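Local coordinates for uncharacterized protein yqbN (PDB 3KLU), which is of unknown function but probably acts as a chaperone in the assembly of tails of phage or phage-like particles, at residues A[20-25]-A[45-50]; A[28-33]-A[115-120]; A[81-86]-A[125-130]. One frame throughout, in Å; residues are numbered along the deposited sequence.

Overall arrangement
From the N terminus, the chain runs through 20-25 into strand 26-28, the first strand of a small antiparallel sheet, then leaves it through 28-33. Contact 1 closes the short loop back to the end of strand 44-46. Contact 2 spans far more sequence, from 28-33 to the end of helix 109-116, and crosses contact 1 because 45-50 falls within its span and 20-25 before it. Contact 3 opens after contact 1 has closed and ties helix 78-89 to helix 120-133; it crosses contact 2. Phe-46, Ile-30, Leu-117 and Trp-126 join all three, so the sheet and the helices share one core.

Contact 1 of 3, residues A[20-25]-A[45-50]; sequences TIDAEE and IFKAIT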
ATOM      1  N   THR A  20      21.428  -7.960   1.030  1.00 41.15           N
ATOM      2  CA  THR A  20      20.459  -7.153   1.765  1.00 41.56           C
ATOM      3  C   THR A  20      19.088  -7.787   1.803  1.00 43.14           C
ATOM      4  O   THR A  20      18.421  -7.903   0.768  1.00 42.86           O
ATOM      5  CB  THR A  20      20.262  -5.757   1.175  1.00 40.48           C
ATOM      6  OG1 THR A  20      19.355  -5.849   0.073  1.00 38.27           O
ATOM      7  CG2 THR A  20      21.584  -5.155   0.718  1.00 39.34           C
ATOM      8  N   ILE A  21      18.687  -8.196   3.002  1.00 56.32           N
ATOM      9  CA  ILE A  21      17.388  -8.800   3.241  1.00 58.61           C
ATOM     10  C   ILE A  21      16.323  -7.943   2.577  1.00 58.89           C
ATOM     11  O   ILE A  21      16.371  -6.719   2.627  1.00 58.20           O
ATOM     12  CB  ILE A  21      17.127  -8.871   4.731  1.00 59.62           C
ATOM     13  CG1 ILE A  21      18.153  -9.800   5.349  1.00 60.35           C
ATOM     14  CG2 ILE A  21      15.723  -9.347   5.011  1.00 59.97           C
ATOM     15  CD1 ILE A  21      18.245  -9.673   6.813  1.00 16.85           C
ATOM     16  N   ASP A  22      15.353  -8.559   1.941  1.00 72.21           N
ATOM     17  CA  ASP A  22      14.396  -7.704   1.322  1.00 73.24           C
ATOM     18  C   ASP A  22      13.144  -7.500   2.125  1.00 72.72           C
ATOM     19  O   ASP A  22      12.859  -8.229   3.079  1.00 72.44           O
ATOM     20  CB  ASP A  22      14.045  -8.195  -0.069  1.00 73.99           C
ATOM     21  CG  ASP A  22      13.684  -7.043  -1.001  1.00 76.39           C
ATOM     22  OD1 ASP A  22      12.519  -6.561  -0.973  1.00 76.85           O
ATOM     23  OD2 ASP A  22      14.592  -6.602  -1.749  1.00 74.83           O
ATOM     24  N   ALA A  23      12.410  -6.474   1.708  1.00 55.15           N
ATOM     25  CA  ALA A  23      11.154  -6.075   2.318  1.00 53.41           C
ATOM     26  C   ALA A  23      10.106  -7.175   2.403  1.00 52.65           C
ATOM     27  O   ALA A  23       9.890  -7.964   1.485  1.00 53.84           O
ATOM     28  CB  ALA A  23      10.575  -4.873   1.581  1.00 53.52           C
ATOM     29  N   GLU A  24       9.471  -7.187   3.553  1.00138.36           N
ATOM     30  CA  GLU A  24       8.411  -8.090   3.921  1.00135.80           C
ATOM     31  C   GLU A  24       7.467  -8.729   2.911  1.00133.81           C
ATOM     32  O   GLU A  24       7.834  -9.379   1.935  1.00136.16           O
ATOM     33  CB  GLU A  24       7.544  -7.363   4.929  1.00 54.68           C
ATOM     34  CG  GLU A  24       7.678  -5.816   4.897  1.00 54.68           C
ATOM     35  CD  GLU A  24       7.291  -5.192   3.562  1.00 54.23           C
ATOM     36  OE1 GLU A  24       6.707  -5.918   2.737  1.00 53.94           O
ATOM     37  OE2 GLU A  24       7.561  -3.985   3.347  1.00 54.26           O
ATOM     38  N   GLU A  25       6.214  -8.507   3.270  1.00 56.29           N
ATOM     39  CA  GLU A  25       4.962  -8.934   2.673  1.00 52.34           C
ATOM     40  C   GLU A  25       4.320  -9.290   4.002  1.00 50.25           C
ATOM     41  O   GLU A  25       4.393 -10.413   4.482  1.00 51.15           O
ATOM     42  CB  GLU A  25       5.110 -10.143   1.764  1.00 54.70           C
ATOM     43  CG  GLU A  25       5.101  -9.747   0.297  1.00 54.70           C
ATOM     44  CD  GLU A  25       4.137 -10.581  -0.543  1.00 55.15           C
ATOM     45  OE1 GLU A  25       3.406 -11.422   0.030  1.00 53.90           O
ATOM     46  OE2 GLU A  25       4.109 -10.391  -1.780  1.00 54.88           O
ATOM     47  N   ILE A  45      -2.496  -7.765   2.473  1.00 17.01           N
ATOM     48  CA  ILE A  45      -1.076  -8.036   2.360  1.00 18.87           C
ATOM     49  C   ILE A  45      -0.402  -6.760   1.866  1.00 20.07           C
ATOM     50  O   ILE A  45      -0.726  -6.238   0.762  1.00 18.37           O
ATOM     51  CB  ILE A  45      -0.796  -9.127   1.372  1.00 19.09           C
ATOM     52  CG1 ILE A  45      -1.443 -10.408   1.847  1.00 19.76           C
ATOM     53  CG2 ILE A  45       0.724  -9.342   1.248  1.00 20.05           C
ATOM     54  CD1 ILE A  45      -1.258 -11.547   0.845  1.00 35.64           C
ATOM     55  N   PHE A  46       0.512  -6.255   2.697  1.00 22.82           N
ATOM     56  CA  PHE A  46       1.275  -5.046   2.414  1.00 21.18           C
ATOM     57  C   PHE A  46       2.720  -5.426   2.112  1.00 21.84           C
ATOM     58  O   PHE A  46       3.194  -6.506   2.516  1.00 22.86           O
ATOM     59  CB  PHE A  46       1.276  -4.089   3.604  1.00 21.29           C
ATOM     60  CG  PHE A  46      -0.103  -3.535   3.969  1.00 22.51           C
ATOM     61  CD1 PHE A  46      -1.022  -4.314   4.680  1.00 23.54           C
ATOM     62  CD2 PHE A  46      -0.431  -2.213   3.681  1.00 19.43           C
ATOM     63  CE1 PHE A  46      -2.239  -3.767   5.106  1.00 20.59           C
ATOM     64  CE2 PHE A  46      -1.646  -1.657   4.100  1.00 22.60           C
ATOM     65  CZ  PHE A  46      -2.546  -2.424   4.810  1.00 20.86           C
ATOM     66  N   LYS A  47       3.395  -4.548   1.375  1.00 19.90           N
ATOM     67  CA  LYS A  47       4.794  -4.717   1.014  1.00 21.45           C
ATOM     68  C   LYS A  47       5.287  -3.364   0.558  1.00 20.06           C
ATOM     69  O   LYS A  47       4.828  -2.852  -0.457  1.00 20.20           O
ATOM     70  CB  LYS A  47       4.963  -5.706  -0.128  1.00 22.39           C
ATOM     71  CG  LYS A  47       6.424  -5.965  -0.475  1.00 25.04           C
ATOM     72  CD  LYS A  47       6.516  -6.717  -1.802  1.00 31.36           C
ATOM     73  CE  LYS A  47       7.852  -7.395  -1.938  1.00 36.54           C
ATOM     74  NZ  LYS A  47       8.868  -6.339  -1.754  1.00 38.20           N
ATOM     75  N   ALA A  48       6.198  -2.780   1.333  1.00 26.94           N
ATOM     76  CA  ALA A  48       6.789  -1.474   1.027  1.00 25.64           C
ATOM     77  C   ALA A  48       7.224  -1.313  -0.441  1.00 25.16           C
ATOM     78  O   ALA A  48       7.694  -2.253  -1.102  1.00 26.21           O
ATOM     79  CB  ALA A  48       7.998  -1.217   1.939  1.00 27.35           C
ATOM     80  N   ILE A  49       7.040  -0.112  -0.958  1.00 21.02           N
ATOM     81  CA  ILE A  49       7.468   0.135  -2.318  1.00 19.74           C
ATOM     82  C   ILE A  49       8.880   0.734  -2.199  1.00 20.99           C
ATOM     83  O   ILE A  49       9.426   0.830  -1.103  1.00 18.78           O
ATOM     84  CB  ILE A  49       6.482   1.077  -3.033  1.00 20.09           C
ATOM     85  CG1 ILE A  49       6.353   2.393  -2.262  1.00 16.92           C
ATOM     86  CG2 ILE A  49       5.123   0.395  -3.104  1.00 17.09           C
ATOM     87  CD1 ILE A  49       5.644   3.490  -3.019  1.00 36.15           C
ATOM     88  N   THR A  50       9.467   1.142  -3.305  1.00 15.68           N
ATOM     89  CA  THR A  50      10.809   1.656  -3.247  1.00 16.76           C
ATOM     90  C   THR A  50      10.851   3.140  -2.975  1.00 17.04           C
ATOM     91  O   THR A  50       9.842   3.879  -3.112  1.00 16.59           O
ATOM     92  CB  THR A  50      11.525   1.381  -4.555  1.00 17.17           C
ATOM     93  OG1 THR A  50      10.901   2.145  -5.588  1.00 18.57           O
ATOM     94  CG2 THR A  50      11.390  -0.114  -4.919  1.00 16.83           C
TER
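The backbones of 20-25 and 45-50 run roughly antiparallel, their touching parts 148° apart, and come closest at Glu-25 and Lys-47, with CA atoms 4.5 Å apart. This is the approach to an antiparallel beta pair: strand 26-28 follows directly and bonds to strand 44-46 in the three-stranded sheet. The CA of Glu-25 lies 3.0 Å from the O of Phe-46, a CA-H...O contact. Glu-24 bends at chi2, which turns its carboxylate toward 45-50. There OE2 accepts a hydrogen bond from the N of Ala-48 at 2.7 Å, with an N-H...O angle of 159°. Asp-22 and Glu-24 are poorly ordered, and the fine placement of the Glu-24 carboxylate is doubtful. Lys-47 holds CG anti to its backbone N (chi1 -177°) and reaches alongside 20-25. Its CD meets the CG of Glu-25 at 3.9 Å. The CG2 of Ile-45 touches the OE1 of Glu-25 at 3.6 Å. Phe-46 points its ring to helix 120-133 instead, where it meets Trp-126. The NZ of Lys-47 makes a long salt bridge of 3.7 Å to the OD1 of Asp-22.

Contact 2 of 3, residues A[28-33]-A[115-120]; sequences VPISKR and RVLSVG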
ATOM      1  N   VAL A  28      -2.098  -8.100   7.362  1.00 31.18           N
ATOM      2  CA  VAL A  28      -2.740  -7.290   8.384  1.00 31.78           C
ATOM      3  C   VAL A  28      -4.236  -7.328   8.174  1.00 30.39           C
ATOM      4  O   VAL A  28      -4.724  -6.993   7.082  1.00 28.79           O
ATOM      5  CB  VAL A  28      -2.337  -5.801   8.270  1.00 31.55           C
ATOM      6  CG1 VAL A  28      -2.974  -5.019   9.384  1.00 31.57           C
ATOM      7  CG2 VAL A  28      -0.820  -5.642   8.271  1.00 31.91           C
ATOM      8  N   PRO A  29      -4.993  -7.716   9.211  1.00 26.60           N
ATOM      9  CA  PRO A  29      -6.457  -7.773   9.097  1.00 26.24           C
ATOM     10  C   PRO A  29      -7.054  -6.365   9.250  1.00 25.75           C
ATOM     11  O   PRO A  29      -7.505  -5.972  10.310  1.00 28.32           O
ATOM     12  CB  PRO A  29      -6.848  -8.721  10.214  1.00 26.72           C
ATOM     13  CG  PRO A  29      -5.857  -8.361  11.282  1.00 30.73           C
ATOM     14  CD  PRO A  29      -4.538  -8.165  10.534  1.00 29.28           C
ATOM     15  N   ILE A  30      -7.062  -5.611   8.165  1.00 26.64           N
ATOM     16  CA  ILE A  30      -7.578  -4.249   8.167  1.00 26.05           C
ATOM     17  C   ILE A  30      -9.068  -4.143   8.477  1.00 26.43           C
ATOM     18  O   ILE A  30      -9.523  -3.104   8.943  1.00 26.10           O
ATOM     19  CB  ILE A  30      -7.285  -3.587   6.803  1.00 23.41           C
ATOM     20  CG1 ILE A  30      -5.787  -3.242   6.723  1.00 25.52           C
ATOM     21  CG2 ILE A  30      -8.163  -2.349   6.592  1.00 24.60           C
ATOM     22  CD1 ILE A  30      -5.355  -2.166   7.676  1.00 32.51           C
ATOM     23  N   SER A  31      -9.831  -5.197   8.193  1.00 27.11           N
ATOM     24  CA  SER A  31     -11.265  -5.180   8.468  1.00 26.99           C
ATOM     25  C   SER A  31     -11.859  -6.569   8.664  1.00 26.36           C
ATOM     26  O   SER A  31     -11.504  -7.529   7.964  1.00 25.75           O
ATOM     27  CB  SER A  31     -12.027  -4.472   7.344  1.00 25.18           C
ATOM     28  OG  SER A  31     -13.419  -4.655   7.525  1.00 24.30           O
ATOM     29  N   LYS A  32     -12.777  -6.670   9.618  1.00 24.48           N
ATOM     30  CA  LYS A  32     -13.417  -7.948   9.891  1.00 25.80           C
ATOM     31  C   LYS A  32     -14.594  -8.223   8.928  1.00 24.25           C
ATOM     32  O   LYS A  32     -15.179  -9.298   8.955  1.00 25.33           O
ATOM     33  CB  LYS A  32     -13.895  -7.997  11.342  1.00 26.62           C
ATOM     34  CG  LYS A  32     -12.788  -7.925  12.411  1.00 29.99           C
ATOM     35  CD  LYS A  32     -13.447  -7.935  13.795  1.00 32.67           C
ATOM     36  CE  LYS A  32     -12.484  -7.730  14.947  1.00 39.96           C
ATOM     37  NZ  LYS A  32     -13.237  -7.510  16.239  1.00 41.69           N
ATOM     38  N   ARG A  33     -14.898  -7.251   8.069  1.00 25.72           N
ATOM     39  CA  ARG A  33     -15.990  -7.374   7.114  1.00 25.37           C
ATOM     40  C   ARG A  33     -15.543  -8.176   5.906  1.00 24.68           C
ATOM     41  O   ARG A  33     -16.368  -8.507   5.069  1.00 24.26           O
ATOM     42  CB  ARG A  33     -16.478  -5.996   6.654  1.00 22.05           C
ATOM     43  CG  ARG A  33     -17.003  -5.105   7.758  1.00 26.64           C
ATOM     44  CD  ARG A  33     -16.986  -3.668   7.295  1.00 29.98           C
ATOM     45  NE  ARG A  33     -17.380  -3.603   5.911  1.00 32.68           N
ATOM     46  CZ  ARG A  33     -16.764  -2.907   4.976  1.00 34.80           C
ATOM     47  NH1 ARG A  33     -15.704  -2.174   5.247  1.00 35.45           N
ATOM     48  NH2 ARG A  33     -17.189  -3.001   3.739  1.00 39.66           N
ATOM     49  N   ARG A 115     -14.291   3.068  -1.661  1.00 16.17           N
ATOM     50  CA  ARG A 115     -15.522   2.302  -1.729  1.00 16.54           C
ATOM     51  C   ARG A 115     -15.351   0.925  -1.078  1.00 16.85           C
ATOM     52  O   ARG A 115     -16.284   0.422  -0.468  1.00 18.64           O
ATOM     53  CB  ARG A 115     -15.982   2.214  -3.188  1.00 16.83           C
ATOM     54  CG  ARG A 115     -16.193   3.623  -3.743  1.00 18.24           C
ATOM     55  CD  ARG A 115     -16.693   3.667  -5.166  1.00 16.23           C
ATOM     56  NE  ARG A 115     -16.851   5.066  -5.576  1.00 23.20           N
ATOM     57  CZ  ARG A 115     -17.228   5.464  -6.799  1.00 21.60           C
ATOM     58  NH1 ARG A 115     -17.481   4.577  -7.749  1.00 18.64           N
ATOM     59  NH2 ARG A 115     -17.385   6.758  -7.065  1.00 21.48           N
ATOM     60  N   VAL A 116     -14.162   0.320  -1.149  1.00 18.69           N
ATOM     61  CA  VAL A 116     -13.963  -0.990  -0.507  1.00 17.44           C
ATOM     62  C   VAL A 116     -13.862  -0.830   1.018  1.00 18.16           C
ATOM     63  O   VAL A 116     -14.528  -1.531   1.759  1.00 19.07           O
ATOM     64  CB  VAL A 116     -12.656  -1.715  -0.968  1.00 18.06           C
ATOM     65  CG1 VAL A 116     -12.466  -3.016  -0.140  1.00 16.80           C
ATOM     66  CG2 VAL A 116     -12.704  -2.051  -2.479  1.00 18.12           C
ATOM     67  N   LEU A 117     -13.005   0.076   1.485  1.00 17.82           N
ATOM     68  CA  LEU A 117     -12.854   0.311   2.931  1.00 15.55           C
ATOM     69  C   LEU A 117     -13.898   1.403   3.280  1.00 17.64           C
ATOM     70  O   LEU A 117     -13.555   2.529   3.668  1.00 16.47           O
ATOM     71  CB  LEU A 117     -11.418   0.799   3.212  1.00 16.65           C
ATOM     72  CG  LEU A 117     -10.340  -0.235   2.806  1.00 10.79           C
ATOM     73  CD1 LEU A 117      -8.976   0.415   2.674  1.00 16.10           C
ATOM     74  CD2 LEU A 117     -10.280  -1.332   3.823  1.00 19.08           C
ATOM     75  N   SER A 118     -15.172   1.060   3.122  1.00 17.24           N
ATOM     76  CA  SER A 118     -16.245   2.040   3.338  1.00 19.51           C
ATOM     77  C   SER A 118     -16.572   2.479   4.766  1.00 19.34           C
ATOM     78  O   SER A 118     -17.472   3.286   4.977  1.00 24.03           O
ATOM     79  CB  SER A 118     -17.510   1.565   2.635  1.00 20.62           C
ATOM     80  OG  SER A 118     -17.807   0.238   3.010  1.00 23.88           O
ATOM     81  N   VAL A 119     -15.856   1.935   5.746  1.00 20.09           N
ATOM     82  CA  VAL A 119     -16.022   2.342   7.123  1.00 19.55           C
ATOM     83  C   VAL A 119     -14.823   3.251   7.405  1.00 22.54           C
ATOM     84  O   VAL A 119     -13.667   2.834   7.258  1.00 21.25           O
ATOM     85  CB  VAL A 119     -16.032   1.150   8.034  1.00 20.63           C
ATOM     86  CG1 VAL A 119     -15.975   1.600   9.477  1.00 15.01           C
ATOM     87  CG2 VAL A 119     -17.320   0.359   7.779  1.00 14.89           C
ATOM     88  N   GLY A 120     -15.116   4.503   7.770  1.00 24.13           N
ATOM     89  CA  GLY A 120     -14.093   5.490   8.014  1.00 26.46           C
ATOM     90  C   GLY A 120     -12.815   4.976   8.633  1.00 27.82           C
ATOM     91  O   GLY A 120     -11.728   5.059   8.027  1.00 28.78           O
TER
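Ile-30 and Leu-117 meet at about a right angle, branch to branch. The CG2 of Ile-30 touches the CD2 of Leu-117 at 3.6 Å. Chi1 of Ile-30 (-74°) sets CG2 anti to the backbone N, on the side of Leu-117. Both residues also pack on Phe-44 of strand 44-46, so this touch lies against the sheet. Arg-33 makes the outer half of the contact. Its chain bends at chi3 (39°) and lays the guanidinium against the turn after helix 109-116. The O of Val-116 lies at the guanidinium edge, near its plane, 3.6 Å from NH2. Val-119 crosses the arginine obliquely, its CG2 3.9 Å from NH1. This turn links helix 109-116 to helix 120-133. Leu-117 is the centre of an inverse gamma turn, and Val-119 is the N-cap residue of the next helix. On the other side, Ser-31 forms an ST turn: its OG accepts from the N of Arg-33 at 3.0 Å, with an angle of 163°. The charge of Arg-33 is met from outside the two segments by Glu-122, whose OE1 forms a salt bridge with NH1. The OE2 of Glu-122 hydrogen-bonds to the OG of Ser-31.

Contact 3 of 3, residues A[81-86]-A[125-130]; sequences FYARIA and NWLNKA
The indole of Trp-126 presents one face to Ala-86, whose CB sits over the six-membered ring. The distance from CB to the ring centroid is 3.4 Å, 20° off the ring normal, a CH-pi contact. The O of Ala-83 approaches the same indole obliquely, 4.0 Å from CH2. Phe-44, Phe-46, Phe-95 and Tyr-123 also meet the Trp-126 ring, the Phe-95 pair edge-to-face. With chi1 at 167°, the indole CG lies anti to the backbone N, and the ring reaches across to helix 78-89. Leu-127 places the tip of one branch beside the indole. Its CD2 touches the CB of Ala-86 at 3.8 Å and the CA of Ala-83, also at 3.8 Å. Ala-130 meets Ala-86 methyl to methyl, CB to CB, at 3.6 Å. The axes of 81-86 and 125-130 pass 9.0 Å apart at a steep 76°. Alanines at the crossing let the backbones come close: the CA atoms of Ala-86 and Ala-130 are 5.0 Å apart. No hydrogen bond spans the two segments. The NE1 of Trp-126 donates to the OG1 of Thr-90 instead. The polar edge of the buried indole is thus satisfied, while apolar and CH-pi packing joins the helices.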
ATOM      1  N   PHE A  81      -1.267  11.880  -2.493  1.00 30.42           N
ATOM      2  CA  PHE A  81       0.078  11.316  -2.473  1.00 28.42           C
ATOM      3  C   PHE A  81       0.116  10.082  -1.581  1.00 26.92           C
ATOM      4  O   PHE A  81       0.533   9.007  -2.010  1.00 26.13           O
ATOM      5  CB  PHE A  81       1.033  12.386  -1.943  1.00 29.28           C
ATOM      6  CG  PHE A  81       2.411  11.897  -1.635  1.00 28.39           C
ATOM      7  CD1 PHE A  81       3.139  11.196  -2.575  1.00 26.39           C
ATOM      8  CD2 PHE A  81       3.002  12.203  -0.411  1.00 29.05           C
ATOM      9  CE1 PHE A  81       4.448  10.805  -2.313  1.00 26.35           C
ATOM     10  CE2 PHE A  81       4.313  11.819  -0.128  1.00 27.48           C
ATOM     11  CZ  PHE A  81       5.045  11.113  -1.087  1.00 27.26           C
ATOM     12  N   TYR A  82      -0.347  10.226  -0.350  1.00 36.07           N
ATOM     13  CA  TYR A  82      -0.337   9.110   0.574  1.00 35.16           C
ATOM     14  C   TYR A  82      -1.246   7.968   0.149  1.00 31.93           C
ATOM     15  O   TYR A  82      -0.916   6.792   0.301  1.00 30.67           O
ATOM     16  CB  TYR A  82      -0.705   9.605   1.972  1.00 38.92           C
ATOM     17  CG  TYR A  82       0.331  10.546   2.506  1.00 43.72           C
ATOM     18  CD1 TYR A  82       1.674  10.284   2.294  1.00 45.47           C
ATOM     19  CD2 TYR A  82      -0.016  11.697   3.223  1.00 51.57           C
ATOM     20  CE1 TYR A  82       2.666  11.130   2.774  1.00 47.92           C
ATOM     21  CE2 TYR A  82       0.978  12.564   3.718  1.00 53.97           C
ATOM     22  CZ  TYR A  82       2.324  12.259   3.482  1.00 52.51           C
ATOM     23  OH  TYR A  82       3.357  13.053   3.942  1.00 53.47           O
ATOM     24  N   ALA A  83      -2.391   8.331  -0.409  1.00 28.61           N
ATOM     25  CA  ALA A  83      -3.349   7.336  -0.837  1.00 26.14           C
ATOM     26  C   ALA A  83      -2.709   6.501  -1.939  1.00 24.54           C
ATOM     27  O   ALA A  83      -2.806   5.263  -1.934  1.00 24.34           O
ATOM     28  CB  ALA A  83      -4.644   8.017  -1.339  1.00 27.09           C
ATOM     29  N   ARG A  84      -2.059   7.171  -2.886  1.00 24.38           N
ATOM     30  CA  ARG A  84      -1.426   6.453  -3.972  1.00 22.96           C
ATOM     31  C   ARG A  84      -0.362   5.527  -3.383  1.00 21.56           C
ATOM     32  O   ARG A  84      -0.210   4.405  -3.829  1.00 22.26           O
ATOM     33  CB  ARG A  84      -0.770   7.419  -4.960  1.00 24.48           C
ATOM     34  CG  ARG A  84      -1.570   8.644  -5.333  1.00 30.17           C
ATOM     35  CD  ARG A  84      -2.415   8.466  -6.570  1.00 32.69           C
ATOM     36  NE  ARG A  84      -1.720   7.765  -7.650  1.00 37.65           N
ATOM     37  CZ  ARG A  84      -0.749   8.271  -8.400  1.00 40.22           C
ATOM     38  NH1 ARG A  84      -0.317   9.514  -8.208  1.00 41.20           N
ATOM     39  NH2 ARG A  84      -0.219   7.529  -9.369  1.00 41.30           N
ATOM     40  N   ILE A  85       0.374   5.979  -2.370  1.00 22.04           N
ATOM     41  CA  ILE A  85       1.408   5.129  -1.764  1.00 20.46           C
ATOM     42  C   ILE A  85       0.776   3.841  -1.203  1.00 19.97           C
ATOM     43  O   ILE A  85       1.301   2.701  -1.412  1.00 17.91           O
ATOM     44  CB  ILE A  85       2.140   5.855  -0.596  1.00 19.12           C
ATOM     45  CG1 ILE A  85       2.907   7.076  -1.110  1.00 19.12           C
ATOM     46  CG2 ILE A  85       3.082   4.883   0.092  1.00 19.12           C
ATOM     47  CD1 ILE A  85       3.643   7.884  -0.010  1.00 34.45           C
ATOM     48  N   ALA A  86      -0.338   4.032  -0.484  1.00 19.10           N
ATOM     49  CA  ALA A  86      -1.078   2.931   0.129  1.00 17.99           C
ATOM     50  C   ALA A  86      -1.568   1.944  -0.930  1.00 17.42           C
ATOM     51  O   ALA A  86      -1.400   0.719  -0.780  1.00 17.18           O
ATOM     52  CB  ALA A  86      -2.285   3.483   0.945  1.00 18.09           C
ATOM     53  N   ASN A 125      -7.068   3.542   8.919  1.00 27.14           N
ATOM     54  CA  ASN A 125      -6.133   2.547   9.411  1.00 27.51           C
ATOM     55  C   ASN A 125      -5.321   1.965   8.282  1.00 26.12           C
ATOM     56  O   ASN A 125      -4.146   1.686   8.438  1.00 27.22           O
ATOM     57  CB  ASN A 125      -6.867   1.408  10.136  1.00 27.50           C
ATOM     58  CG  ASN A 125      -7.317   1.788  11.543  1.00 36.33           C
ATOM     59  OD1 ASN A 125      -6.861   2.775  12.114  1.00 37.45           O
ATOM     60  ND2 ASN A 125      -8.197   0.976  12.116  1.00 38.15           N
ATOM     61  N   TRP A 126      -5.964   1.748   7.145  1.00 18.32           N
ATOM     62  CA  TRP A 126      -5.253   1.207   5.998  1.00 17.84           C
ATOM     63  C   TRP A 126      -4.141   2.177   5.587  1.00 18.56           C
ATOM     64  O   TRP A 126      -2.993   1.774   5.365  1.00 21.80           O
ATOM     65  CB  TRP A 126      -6.229   1.010   4.850  1.00 13.48           C
ATOM     66  CG  TRP A 126      -5.570   0.755   3.551  1.00 13.36           C
ATOM     67  CD1 TRP A 126      -4.910  -0.378   3.160  1.00 11.07           C
ATOM     68  CD2 TRP A 126      -5.588   1.622   2.413  1.00 12.19           C
ATOM     69  NE1 TRP A 126      -4.526  -0.270   1.840  1.00 14.38           N
ATOM     70  CE2 TRP A 126      -4.930   0.949   1.360  1.00 14.30           C
ATOM     71  CE3 TRP A 126      -6.107   2.903   2.181  1.00 16.71           C
ATOM     72  CZ2 TRP A 126      -4.777   1.511   0.088  1.00 13.65           C
ATOM     73  CZ3 TRP A 126      -5.955   3.465   0.924  1.00 13.34           C
ATOM     74  CH2 TRP A 126      -5.289   2.760  -0.114  1.00 14.90           C
ATOM     75  N   LEU A 127      -4.484   3.459   5.504  1.00 19.95           N
ATOM     76  CA  LEU A 127      -3.512   4.472   5.113  1.00 19.92           C
ATOM     77  C   LEU A 127      -2.329   4.452   6.025  1.00 22.12           C
ATOM     78  O   LEU A 127      -1.186   4.353   5.573  1.00 23.18           O
ATOM     79  CB  LEU A 127      -4.114   5.857   5.166  1.00 21.09           C
ATOM     80  CG  LEU A 127      -4.871   6.279   3.914  1.00 21.94           C
ATOM     81  CD1 LEU A 127      -5.514   7.630   4.151  1.00 26.04           C
ATOM     82  CD2 LEU A 127      -3.930   6.377   2.744  1.00 16.99           C
ATOM     83  N   ASN A 128      -2.589   4.535   7.324  1.00 22.08           N
ATOM     84  CA  ASN A 128      -1.484   4.547   8.260  1.00 25.13           C
ATOM     85  C   ASN A 128      -0.662   3.268   8.232  1.00 24.52           C
ATOM     86  O   ASN A 128       0.550   3.321   8.316  1.00 26.25           O
ATOM     87  CB  ASN A 128      -1.992   4.842   9.676  1.00 27.12           C
ATOM     88  CG  ASN A 128      -2.821   6.099   9.730  1.00 33.70           C
ATOM     89  OD1 ASN A 128      -2.501   7.093   9.086  1.00 38.47           O
ATOM     90  ND2 ASN A 128      -3.903   6.064  10.498  1.00 41.76           N
ATOM     91  N   LYS A 129      -1.286   2.106   8.115  1.00 23.78           N
ATOM     92  CA  LYS A 129      -0.469   0.898   8.080  1.00 23.32           C
ATOM     93  C   LYS A 129       0.510   0.965   6.898  1.00 22.34           C
ATOM     94  O   LYS A 129       1.668   0.579   7.011  1.00 23.54           O
ATOM     95  CB  LYS A 129      -1.320  -0.362   7.930  1.00 23.32           C
ATOM     96  CG  LYS A 129      -0.471  -1.668   7.990  1.00 24.77           C
ATOM     97  CD  LYS A 129      -0.163  -2.046   9.463  1.00 30.84           C
ATOM     98  CE  LYS A 129       1.229  -2.637   9.613  1.00 33.92           C
ATOM     99  NZ  LYS A 129       1.463  -3.141  11.009  1.00 39.02           N
ATOM    100  N   ALA A 130       0.015   1.439   5.762  1.00 26.85           N
ATOM    101  CA  ALA A 130       0.818   1.549   4.545  1.00 25.93           C
ATOM    102  C   ALA A 130       2.005   2.476   4.763  1.00 27.84           C
ATOM    103  O   ALA A 130       3.134   2.162   4.395  1.00 29.31           O
ATOM    104  CB  ALA A 130      -0.050   2.073   3.404  1.00 24.93           C
TER